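Local coordinates for CalS13 (Micromonospora echinospora, PDB 4ZAS), which probably transfers amino groups to nucleotide-linked sugars as a pyridoxal 5'-phosphate-dependent aminotransferase of the DegT/DnrJ/EryC1 family, at residues P106-L114 / L128-D136; V160-N171 / E192-R203. All coordinates share one frame; numbering follows the deposited sequence.

Overall arrangement
Going from the N terminus, interaction 1 comes first. Strand 108-111 leads into helix 121-125, and the contact closes this loop when strand 129-132 pairs beside the first strand. Helix 144-150 then leads to strand 155-161, which lies on the other side of strand 108-111. Interaction 2 opens at the end of that strand. It closes across helix 170-180, where 192-203 returns beside 160-171. The two contacts follow in series and neither crosses the other. They share one mixed sheet and meet where Thr112 packs on Val161. Interaction 1 builds one edge of the sheet, where strand 129-132 is outermost in this chain. Interaction 2 lies nearer the centre of the chain, and its Gln196 approaches the bound dTDP-4-keto-6-deoxyglucose.

Interaction 1: P106-L114 / L128-D136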
loop_
_atom_site.group_PDB
_atom_site.type_symbol
_atom_site.label_atom_id
_atom_site.label_comp_id
_atom_site.label_asym_id
_atom_site.label_seq_id
_atom_site.Cartn_x
_atom_site.Cartn_y
_atom_site.Cartn_z
ATOM N N PRO A 106 2.190 -1.477 25.035
ATOM C CA PRO A 106 1.220 -1.342 26.132
ATOM C C PRO A 106 -0.161 -0.820 25.678
ATOM O O PRO A 106 -1.171 -1.052 26.349
ATOM C CB PRO A 106 1.895 -0.332 27.065
ATOM C CG PRO A 106 2.788 0.492 26.167
ATOM C CD PRO A 106 3.182 -0.384 25.011
ATOM N N GLY A 107 -0.174 -0.124 24.541
ATOM C CA GLY A 107 -1.339 0.546 23.976
ATOM C C GLY A 107 -2.547 -0.199 23.413
ATOM O O GLY A 107 -2.405 -1.257 22.787
ATOM N N GLU A 108 -3.740 0.360 23.630
ATOM C CA GLU A 108 -4.977 -0.216 23.101
ATOM C C GLU A 108 -5.761 0.725 22.195
ATOM O O GLU A 108 -5.623 1.944 22.261
ATOM C CB GLU A 108 -5.887 -0.654 24.227
ATOM C CG GLU A 108 -5.292 -1.699 25.118
ATOM C CD GLU A 108 -6.124 -1.919 26.347
ATOM O OE1 GLU A 108 -7.118 -1.175 26.517
ATOM O OE2 GLU A 108 -5.792 -2.847 27.115
ATOM N N VAL A 109 -6.587 0.132 21.339
ATOM C CA VAL A 109 -7.515 0.873 20.495
ATOM C C VAL A 109 -8.907 0.289 20.652
ATOM O O VAL A 109 -9.111 -0.921 20.482
ATOM C CB VAL A 109 -7.081 0.847 19.013
ATOM C CG1 VAL A 109 -8.106 1.585 18.139
ATOM C CG2 VAL A 109 -5.688 1.455 18.849
ATOM N N LEU A 110 -9.852 1.152 21.007
ATOM C CA LEU A 110 -11.253 0.780 21.121
ATOM C C LEU A 110 -11.894 0.949 19.757
ATOM O O LEU A 110 -11.775 2.009 19.130
ATOM C CB LEU A 110 -11.952 1.644 22.170
ATOM C CG LEU A 110 -11.501 1.374 23.602
ATOM C CD1 LEU A 110 -11.938 2.479 24.529
ATOM C CD2 LEU A 110 -11.987 0.019 24.098
ATOM N N THR A 111 -12.547 -0.097 19.274
ATOM C CA THR A 111 -13.082 -0.082 17.915
ATOM C C THR A 111 -14.303 -0.973 17.782
ATOM O O THR A 111 -14.606 -1.766 18.679
ATOM C CB THR A 111 -12.036 -0.562 16.905
ATOM O OG1 THR A 111 -12.621 -0.606 15.600
ATOM C CG2 THR A 111 -11.577 -1.960 17.260
ATOM N N THR A 112 -14.980 -0.881 16.645
ATOM C CA THR A 112 -16.151 -1.716 16.431
ATOM C C THR A 112 -15.810 -2.917 15.572
ATOM O O THR A 112 -15.010 -2.815 14.652
ATOM C CB THR A 112 -17.293 -0.940 15.789
ATOM O OG1 THR A 112 -18.274 -1.880 15.328
ATOM C CG2 THR A 112 -16.777 -0.157 14.610
ATOM N N PRO A 113 -16.384 -4.077 15.908
ATOM C CA PRO A 113 -16.151 -5.295 15.128
ATOM C C PRO A 113 -17.084 -5.428 13.925
ATOM O O PRO A 113 -16.815 -6.246 13.030
ATOM C CB PRO A 113 -16.393 -6.417 16.149
ATOM C CG PRO A 113 -17.245 -5.834 17.151
ATOM C CD PRO A 113 -17.028 -4.358 17.193
ATOM N N LEU A 114 -18.143 -4.619 13.888
ATOM C CA LEU A 114 -19.062 -4.625 12.752
ATOM C C LEU A 114 -18.563 -3.647 11.699
ATOM O O LEU A 114 -18.938 -2.465 11.671
ATOM C CB LEU A 114 -20.490 -4.284 13.200
ATOM C CG LEU A 114 -21.574 -4.314 12.118
ATOM C CD1 LEU A 114 -21.434 -5.574 11.340
ATOM C CD2 LEU A 114 -22.958 -4.269 12.760
ATOM N N LEU A 128 -0.588 -2.238 18.329
ATOM C CA LEU A 128 -1.499 -1.919 19.417
ATOM C C LEU A 128 -2.494 -3.061 19.640
ATOM O O LEU A 128 -2.734 -3.861 18.741
ATOM C CB LEU A 128 -2.243 -0.613 19.122
ATOM C CG LEU A 128 -1.370 0.641 19.012
ATOM C CD1 LEU A 128 -2.142 1.777 18.376
ATOM C CD2 LEU A 128 -0.815 1.062 20.374
ATOM N N ARG A 129 -3.041 -3.140 20.851
ATOM C CA ARG A 129 -4.083 -4.109 21.210
ATOM C C ARG A 129 -5.469 -3.630 20.765
ATOM O O ARG A 129 -5.783 -2.438 20.860
ATOM C CB ARG A 129 -4.121 -4.327 22.722
ATOM C CG ARG A 129 -2.962 -5.098 23.297
ATOM C CD ARG A 129 -3.007 -5.052 24.831
ATOM N NE ARG A 129 -1.915 -5.812 25.442
ATOM C CZ ARG A 129 -0.665 -5.363 25.554
ATOM N NH1 ARG A 129 -0.341 -4.153 25.105
ATOM N NH2 ARG A 129 0.267 -6.122 26.122
ATOM N N ILE A 130 -6.292 -4.558 20.288
ATOM C CA ILE A 130 -7.705 -4.299 20.019
ATOM C C ILE A 130 -8.582 -4.551 21.265
ATOM O O ILE A 130 -8.451 -5.600 21.898
ATOM C CB ILE A 130 -8.200 -5.171 18.857
ATOM C CG1 ILE A 130 -7.655 -4.655 17.528
ATOM C CG2 ILE A 130 -9.721 -5.224 18.832
ATOM C CD1 ILE A 130 -8.100 -5.473 16.333
ATOM N N ARG A 131 -9.422 -3.581 21.643
ATOM C CA ARG A 131 -10.533 -3.848 22.565
ATOM C C ARG A 131 -11.863 -3.510 21.877
ATOM O O ARG A 131 -12.032 -2.434 21.295
ATOM C CB ARG A 131 -10.396 -3.106 23.893
ATOM C CG ARG A 131 -9.420 -3.754 24.859
ATOM C CD ARG A 131 -9.440 -3.097 26.236
ATOM N NE ARG A 131 -10.748 -3.104 26.887
ATOM C CZ ARG A 131 -11.092 -2.266 27.863
ATOM N NH1 ARG A 131 -10.234 -1.341 28.285
ATOM N NH2 ARG A 131 -12.300 -2.338 28.406
ATOM N N TRP A 132 -12.773 -4.477 21.871
ATOM C CA TRP A 132 -14.021 -4.313 21.141
ATOM C C TRP A 132 -15.034 -3.506 21.918
ATOM O O TRP A 132 -15.268 -3.725 23.110
ATOM C CB TRP A 132 -14.617 -5.663 20.786
ATOM C CG TRP A 132 -13.738 -6.532 19.885
ATOM C CD1 TRP A 132 -13.247 -7.779 20.173
ATOM C CD2 TRP A 132 -13.275 -6.219 18.558
ATOM N NE1 TRP A 132 -12.510 -8.250 19.122
ATOM C CE2 TRP A 132 -12.521 -7.325 18.110
ATOM C CE3 TRP A 132 -13.447 -5.125 17.701
ATOM C CZ2 TRP A 132 -11.925 -7.366 16.847
ATOM C CZ3 TRP A 132 -12.857 -5.166 16.435
ATOM C CH2 TRP A 132 -12.094 -6.276 16.029
ATOM N N VAL A 133 -15.660 -2.580 21.223
ATOM C CA VAL A 133 -16.786 -1.898 21.791
ATOM C C VAL A 133 -18.039 -2.464 21.130
ATOM O O VAL A 133 -18.034 -2.780 19.934
ATOM C CB VAL A 133 -16.651 -0.398 21.616
ATOM C CG1 VAL A 133 -17.761 0.312 22.340
ATOM C CG2 VAL A 133 -15.334 0.027 22.171
ATOM N N ASP A 134 -19.099 -2.621 21.922
ATOM C CA ASP A 134 -20.346 -3.189 21.423
ATOM C C ASP A 134 -20.922 -2.260 20.355
ATOM O O ASP A 134 -20.488 -1.122 20.178
ATOM C CB ASP A 134 -21.345 -3.421 22.570
ATOM C CG ASP A 134 -22.422 -4.478 22.238
ATOM O OD1 ASP A 134 -22.383 -5.062 21.141
ATOM O OD2 ASP A 134 -23.288 -4.761 23.106
ATOM N N VAL A 135 -21.879 -2.793 19.622
ATOM C CA VAL A 135 -22.549 -2.086 18.560
ATOM C C VAL A 135 -23.950 -1.713 19.027
ATOM O O VAL A 135 -24.608 -2.461 19.752
ATOM C CB VAL A 135 -22.571 -2.945 17.277
ATOM C CG1 VAL A 135 -23.530 -2.393 16.272
ATOM C CG2 VAL A 135 -21.172 -3.029 16.685
ATOM N N ASP A 136 -24.375 -0.519 18.655
ATOM C CA ASP A 136 -25.751 -0.102 18.821
ATOM C C ASP A 136 -26.619 -0.743 17.723
ATOM O O ASP A 136 -26.465 -0.455 16.526
ATOM C CB ASP A 136 -25.824 1.422 18.795
ATOM C CG ASP A 136 -27.237 1.945 18.813
ATOM O OD1 ASP A 136 -28.169 1.175 19.100
ATOM O OD2 ASP A 136 -27.401 3.157 18.572
#
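Strands 108-111 and 129-132 pair in parallel, their axes 4.6 Å apart at closest approach and their directions 32° apart. Five backbone hydrogen bonds alternate between them, from Arg129 N to Gly107 O at the start to Val133 N to Thr111 O at the end. On one face of the sheet, Glu108 forms a salt bridge with Arg131, OE1 to NH1 3.6 Å. The carboxylate oxygen comes to the edge of the guanidinium, and the two planes stand nearly perpendicular, at 82°. The arginine chain bends at chi3 (58°), and Leu110 CD2 lies over one face of its guanidinium. Leu110 CB also packs on Val133 CG2 at 3.7 Å. The other face carries Val109, Thr111, Ile130 and Trp132. Pro113 CB makes a CH-pi contact, 3.9 Å from the centroid of the six-membered ring of Trp132. Ile130 CG2 sits over the opposite face of the indole. Thr111 CG2 adds a contact of 3.5 Å with Trp132 CZ3, while its OG1 bonds to Asn120. Beyond the strands, Thr112 OG1 accepts from Leu114 N in an ST turn. Val135 CG2 packs nearby, 3.8 Å from Leu114 CB. At the other end, Leu128 CD1 touches Val109 CG2 at 3.6 Å. Both strands belong to a beta-alpha-beta unit. Its helix 121-125 covers Val109, Thr111 and Ile130, and helix 144-150 covers Leu110 and Val133. Strand 129-132 is outermost in this chain's sheet, and strand 108-111 lies between it and strand 155-161.

Interaction 2: V160-N171 / E192-R203; sequences VVHWLGYPVDLN and EDCAQAWGATYR
The His162 ring is met at its edge by Glu192 and Cys194. Its NE2 donates to Glu192 OE1 at 2.8 Å, in the ring plane but 30° out of the carboxylate plane, on the anti side. Its ND1 accepts from Val168 N, also in the ring plane, and the two bonds fix the ring's rotation. Cys194 SG lies 3.6 Å from His162 CD2. On Tyr202, Val168 O lies over one ring face and Arg203 CG over the opposite one, with Asn171 OD1 at the edge. Over one face of Trp163 lie Gln196 OE1 and Leu164 CD2. That oxygen also accepts from Leu164 N at 2.7 Å, while Gln196 NE2 bonds to O3 of the modified lysine at position 222, which ties the loop to the cofactor. Strands 155-161 and 189-193 with helix 170-180 form a beta-alpha-beta unit, as in the large domain of aspartate aminotransferase-fold enzymes. The strands pair in parallel through Asp193 N to Val160 O and His162 N to Asp193 O. With CG turned away from the backbone N (chi1 174°), the Tyr202 ring extends to the start of helix 170-180. There its OH accepts from Asn171 N at 3.1 Å, and Leu170 CB packs 3.7 Å from Tyr202 CE2. A leucine in place of Tyr202 would lack the hydroxyl and would probably leave Asn171 N without its acceptor at the start of the helix. Leu170 also presses CD1 and CD2 against the Glu192 carboxylate, whose OE2 is held by Asn212. Gly165 CA packs 3.8 Å from Ala197 CA, at the end of the type I turn that starts at Cys194.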
loop_
_atom_site.group_PDB
_atom_site.type_symbol
_atom_site.label_atom_id
_atom_site.label_comp_id
_atom_site.label_asym_id
_atom_site.label_seq_id
_atom_site.Cartn_x
_atom_site.Cartn_y
_atom_site.Cartn_z
ATOM N N VAL A 160 -14.218 4.826 15.233
ATOM C CA VAL A 160 -15.631 4.633 14.905
ATOM C C VAL A 160 -15.823 4.499 13.387
ATOM O O VAL A 160 -15.152 5.169 12.588
ATOM C CB VAL A 160 -16.511 5.787 15.419
ATOM C CG1 VAL A 160 -16.410 5.934 16.941
ATOM C CG2 VAL A 160 -16.128 7.070 14.709
ATOM N N VAL A 161 -16.739 3.624 12.993
ATOM C CA VAL A 161 -17.090 3.460 11.593
ATOM C C VAL A 161 -18.478 3.998 11.308
ATOM O O VAL A 161 -19.446 3.656 12.005
ATOM C CB VAL A 161 -17.020 1.996 11.183
ATOM C CG1 VAL A 161 -17.524 1.846 9.748
ATOM C CG2 VAL A 161 -15.602 1.441 11.374
ATOM N N HIS A 162 -18.581 4.854 10.298
ATOM C CA HIS A 162 -19.888 5.283 9.799
ATOM C C HIS A 162 -20.417 4.211 8.862
ATOM O O HIS A 162 -20.385 4.378 7.645
ATOM C CB HIS A 162 -19.780 6.599 9.040
ATOM C CG HIS A 162 -19.138 7.707 9.812
ATOM N ND1 HIS A 162 -19.763 8.348 10.863
ATOM C CD2 HIS A 162 -17.927 8.301 9.678
ATOM C CE1 HIS A 162 -18.967 9.291 11.339
ATOM N NE2 HIS A 162 -17.848 9.284 10.637
ATOM N N TRP A 163 -20.923 3.121 9.417
ATOM C CA TRP A 163 -21.354 2.001 8.592
ATOM C C TRP A 163 -22.399 2.430 7.555
ATOM O O TRP A 163 -23.342 3.160 7.869
ATOM C CB TRP A 163 -21.890 0.864 9.465
ATOM C CG TRP A 163 -22.089 -0.406 8.707
ATOM C CD1 TRP A 163 -23.274 -1.053 8.479
ATOM C CD2 TRP A 163 -21.076 -1.176 8.040
ATOM N NE1 TRP A 163 -23.056 -2.187 7.726
ATOM C CE2 TRP A 163 -21.715 -2.281 7.444
ATOM C CE3 TRP A 163 -19.690 -1.037 7.891
ATOM C CZ2 TRP A 163 -21.013 -3.246 6.714
ATOM C CZ3 TRP A 163 -18.996 -2.000 7.161
ATOM C CH2 TRP A 163 -19.661 -3.086 6.587
ATOM N N LEU A 164 -22.146 2.036 6.305
ATOM C CA LEU A 164 -22.975 2.342 5.132
ATOM C C LEU A 164 -23.096 3.831 4.844
ATOM O O LEU A 164 -23.882 4.235 3.998
ATOM C CB LEU A 164 -24.360 1.734 5.303
ATOM C CG LEU A 164 -24.260 0.237 5.574
ATOM C CD1 LEU A 164 -25.618 -0.335 5.864
ATOM C CD2 LEU A 164 -23.598 -0.478 4.390
ATOM N N GLY A 165 -22.296 4.645 5.522
ATOM C CA GLY A 165 -22.385 6.087 5.363
ATOM C C GLY A 165 -23.428 6.737 6.257
ATOM O O GLY A 165 -23.825 7.889 6.033
ATOM N N TYR A 166 -23.890 6.007 7.270
ATOM C CA TYR A 166 -24.764 6.593 8.277
ATOM C C TYR A 166 -23.888 7.134 9.394
ATOM O O TYR A 166 -23.196 6.377 10.068
ATOM C CB TYR A 166 -25.810 5.584 8.827
ATOM C CG TYR A 166 -26.768 6.217 9.815
ATOM C CD1 TYR A 166 -27.959 6.811 9.393
ATOM C CD2 TYR A 166 -26.470 6.258 11.172
ATOM C CE1 TYR A 166 -28.843 7.410 10.305
ATOM C CE2 TYR A 166 -27.347 6.853 12.089
ATOM C CZ TYR A 166 -28.530 7.430 11.651
ATOM O OH TYR A 166 -29.382 8.022 12.564
ATOM N N PRO A 167 -23.896 8.446 9.572
ATOM C CA PRO A 167 -22.999 9.093 10.538
ATOM C C PRO A 167 -23.197 8.712 12.003
ATOM O O PRO A 167 -24.297 8.791 12.544
ATOM C CB PRO A 167 -23.301 10.580 10.351
ATOM C CG PRO A 167 -23.821 10.680 8.938
ATOM C CD PRO A 167 -24.620 9.416 8.734
ATOM N N VAL A 168 -22.100 8.327 12.642
ATOM C CA VAL A 168 -22.038 8.241 14.098
ATOM C C VAL A 168 -22.441 9.585 14.721
ATOM O O VAL A 168 -22.200 10.642 14.131
ATOM C CB VAL A 168 -20.625 7.830 14.524
ATOM C CG1 VAL A 168 -20.451 7.907 16.036
ATOM C CG2 VAL A 168 -20.324 6.427 13.995
ATOM N N ASP A 169 -23.087 9.564 15.882
ATOM C CA ASP A 169 -23.371 10.816 16.578
ATOM C C ASP A 169 -22.072 11.405 17.100
ATOM O O ASP A 169 -21.659 11.089 18.207
ATOM C CB ASP A 169 -24.327 10.609 17.748
ATOM C CG ASP A 169 -24.856 11.917 18.291
ATOM O OD1 ASP A 169 -24.067 12.688 18.877
ATOM O OD2 ASP A 169 -26.070 12.169 18.144
ATOM N N LEU A 170 -21.434 12.271 16.325
ATOM C CA LEU A 170 -20.084 12.706 16.671
ATOM C C LEU A 170 -20.096 13.624 17.901
ATOM O O LEU A 170 -19.179 13.599 18.721
ATOM C CB LEU A 170 -19.405 13.378 15.460
ATOM C CG LEU A 170 -19.113 12.465 14.244
ATOM C CD1 LEU A 170 -18.517 13.216 13.041
ATOM C CD2 LEU A 170 -18.249 11.264 14.598
ATOM N N ASN A 171 -21.161 14.391 18.052
ATOM C CA ASN A 171 -21.336 15.262 19.210
ATOM C C ASN A 171 -21.268 14.458 20.514
ATOM O O ASN A 171 -20.613 14.843 21.484
ATOM C CB ASN A 171 -22.693 15.952 19.123
ATOM C CG ASN A 171 -22.673 17.152 18.233
ATOM O OD1 ASN A 171 -21.703 17.379 17.506
ATOM N ND2 ASN A 171 -23.773 17.894 18.220
ATOM N N GLU A 192 -12.148 8.583 12.650
ATOM C CA GLU A 192 -13.392 8.191 11.958
ATOM C C GLU A 192 -13.146 7.435 10.657
ATOM O O GLU A 192 -12.605 8.003 9.714
ATOM C CB GLU A 192 -14.238 9.421 11.621
ATOM C CG GLU A 192 -14.727 10.232 12.807
ATOM C CD GLU A 192 -15.485 11.476 12.373
ATOM O OE1 GLU A 192 -16.212 11.413 11.370
ATOM O OE2 GLU A 192 -15.337 12.530 13.022
ATOM N N ASP A 193 -13.580 6.182 10.575
ATOM C CA ASP A 193 -13.533 5.462 9.294
ATOM C C ASP A 193 -14.706 5.882 8.386
ATOM O O ASP A 193 -15.838 5.446 8.567
ATOM C CB ASP A 193 -13.546 3.954 9.538
ATOM C CG ASP A 193 -13.406 3.141 8.259
ATOM O OD1 ASP A 193 -13.622 3.694 7.155
ATOM O OD2 ASP A 193 -13.095 1.929 8.361
ATOM N N CYS A 194 -14.421 6.738 7.411
ATOM C CA CYS A 194 -15.443 7.268 6.512
ATOM C C CYS A 194 -15.411 6.581 5.147
ATOM O O CYS A 194 -15.813 7.168 4.148
ATOM C CB CYS A 194 -15.264 8.781 6.325
ATOM S SG CYS A 194 -15.155 9.703 7.840
ATOM N N ALA A 195 -14.924 5.343 5.107
ATOM C CA ALA A 195 -14.698 4.637 3.846
ATOM C C ALA A 195 -15.941 4.556 2.955
ATOM O O ALA A 195 -15.838 4.675 1.731
ATOM C CB ALA A 195 -14.182 3.245 4.122
ATOM N N GLN A 196 -17.111 4.364 3.556
ATOM C CA GLN A 196 -18.329 4.235 2.772
ATOM C C GLN A 196 -19.139 5.512 2.810
ATOM O O GLN A 196 -20.296 5.530 2.397
ATOM C CB GLN A 196 -19.170 3.072 3.277
ATOM C CG GLN A 196 -18.392 1.815 3.455
ATOM C CD GLN A 196 -19.178 0.742 4.157
ATOM O OE1 GLN A 196 -20.252 0.997 4.666
ATOM N NE2 GLN A 196 -18.667 -0.485 4.143
ATOM N N ALA A 197 -18.542 6.568 3.344
ATOM C CA ALA A 197 -19.310 7.739 3.753
ATOM C C ALA A 197 -19.102 8.957 2.883
ATOM O O ALA A 197 -19.459 10.050 3.291
ATOM C CB ALA A 197 -18.968 8.092 5.195
ATOM N N TRP A 198 -18.536 8.797 1.694
ATOM C CA TRP A 198 -18.388 9.959 0.829
ATOM C C TRP A 198 -19.744 10.603 0.592
ATOM O O TRP A 198 -20.678 9.939 0.181
ATOM C CB TRP A 198 -17.754 9.607 -0.527
ATOM C CG TRP A 198 -17.863 10.799 -1.440
ATOM C CD1 TRP A 198 -18.921 11.127 -2.236
ATOM C CD2 TRP A 198 -16.896 11.833 -1.617
ATOM N NE1 TRP A 198 -18.678 12.307 -2.886
ATOM C CE2 TRP A 198 -17.436 12.758 -2.532
ATOM C CE3 TRP A 198 -15.630 12.073 -1.083
ATOM C CZ2 TRP A 198 -16.749 13.893 -2.939
ATOM C CZ3 TRP A 198 -14.953 13.206 -1.478
ATOM C CH2 TRP A 198 -15.513 14.102 -2.401
ATOM N N GLY A 199 -19.847 11.900 0.841
ATOM C CA GLY A 199 -21.084 12.608 0.589
ATOM C C GLY A 199 -21.925 12.708 1.844
ATOM O O GLY A 199 -22.831 13.544 1.942
ATOM N N ALA A 200 -21.649 11.839 2.809
ATOM C CA ALA A 200 -22.432 11.855 4.036
ATOM C C ALA A 200 -22.241 13.193 4.729
ATOM O O ALA A 200 -21.176 13.809 4.644
ATOM C CB ALA A 200 -22.044 10.702 4.951
ATOM N N THR A 201 -23.297 13.650 5.389
ATOM C CA THR A 201 -23.287 14.938 6.051
ATOM C C THR A 201 -23.767 14.746 7.492
ATOM O O THR A 201 -24.597 13.886 7.756
ATOM C CB THR A 201 -24.143 15.955 5.264
ATOM O OG1 THR A 201 -23.339 17.096 4.957
ATOM C CG2 THR A 201 -25.386 16.393 6.020
ATOM N N TYR A 202 -23.180 15.485 8.432
ATOM C CA TYR A 202 -23.589 15.406 9.829
ATOM C C TYR A 202 -23.749 16.781 10.467
ATOM O O TYR A 202 -22.839 17.602 10.462
ATOM C CB TYR A 202 -22.609 14.557 10.634
ATOM C CG TYR A 202 -22.909 14.563 12.116
ATOM C CD1 TYR A 202 -24.004 13.886 12.631
ATOM C CD2 TYR A 202 -22.092 15.243 13.002
ATOM C CE1 TYR A 202 -24.274 13.894 13.993
ATOM C CE2 TYR A 202 -22.352 15.256 14.360
ATOM C CZ TYR A 202 -23.440 14.589 14.852
ATOM O OH TYR A 202 -23.684 14.618 16.208
ATOM N N ARG A 203 -24.932 17.026 11.008
ATOM C CA ARG A 203 -25.262 18.316 11.571
ATOM C C ARG A 203 -25.038 19.430 10.559
ATOM O O ARG A 203 -24.667 20.534 10.910
ATOM C CB ARG A 203 -24.420 18.548 12.823
ATOM C CG ARG A 203 -24.773 17.602 13.949
ATOM C CD ARG A 203 -25.394 18.408 15.011
ATOM N NE ARG A 203 -26.702 17.942 15.410
ATOM C CZ ARG A 203 -27.508 18.652 16.179
ATOM N NH1 ARG A 203 -27.133 19.861 16.575
ATOM N NH2 ARG A 203 -28.689 18.169 16.519
#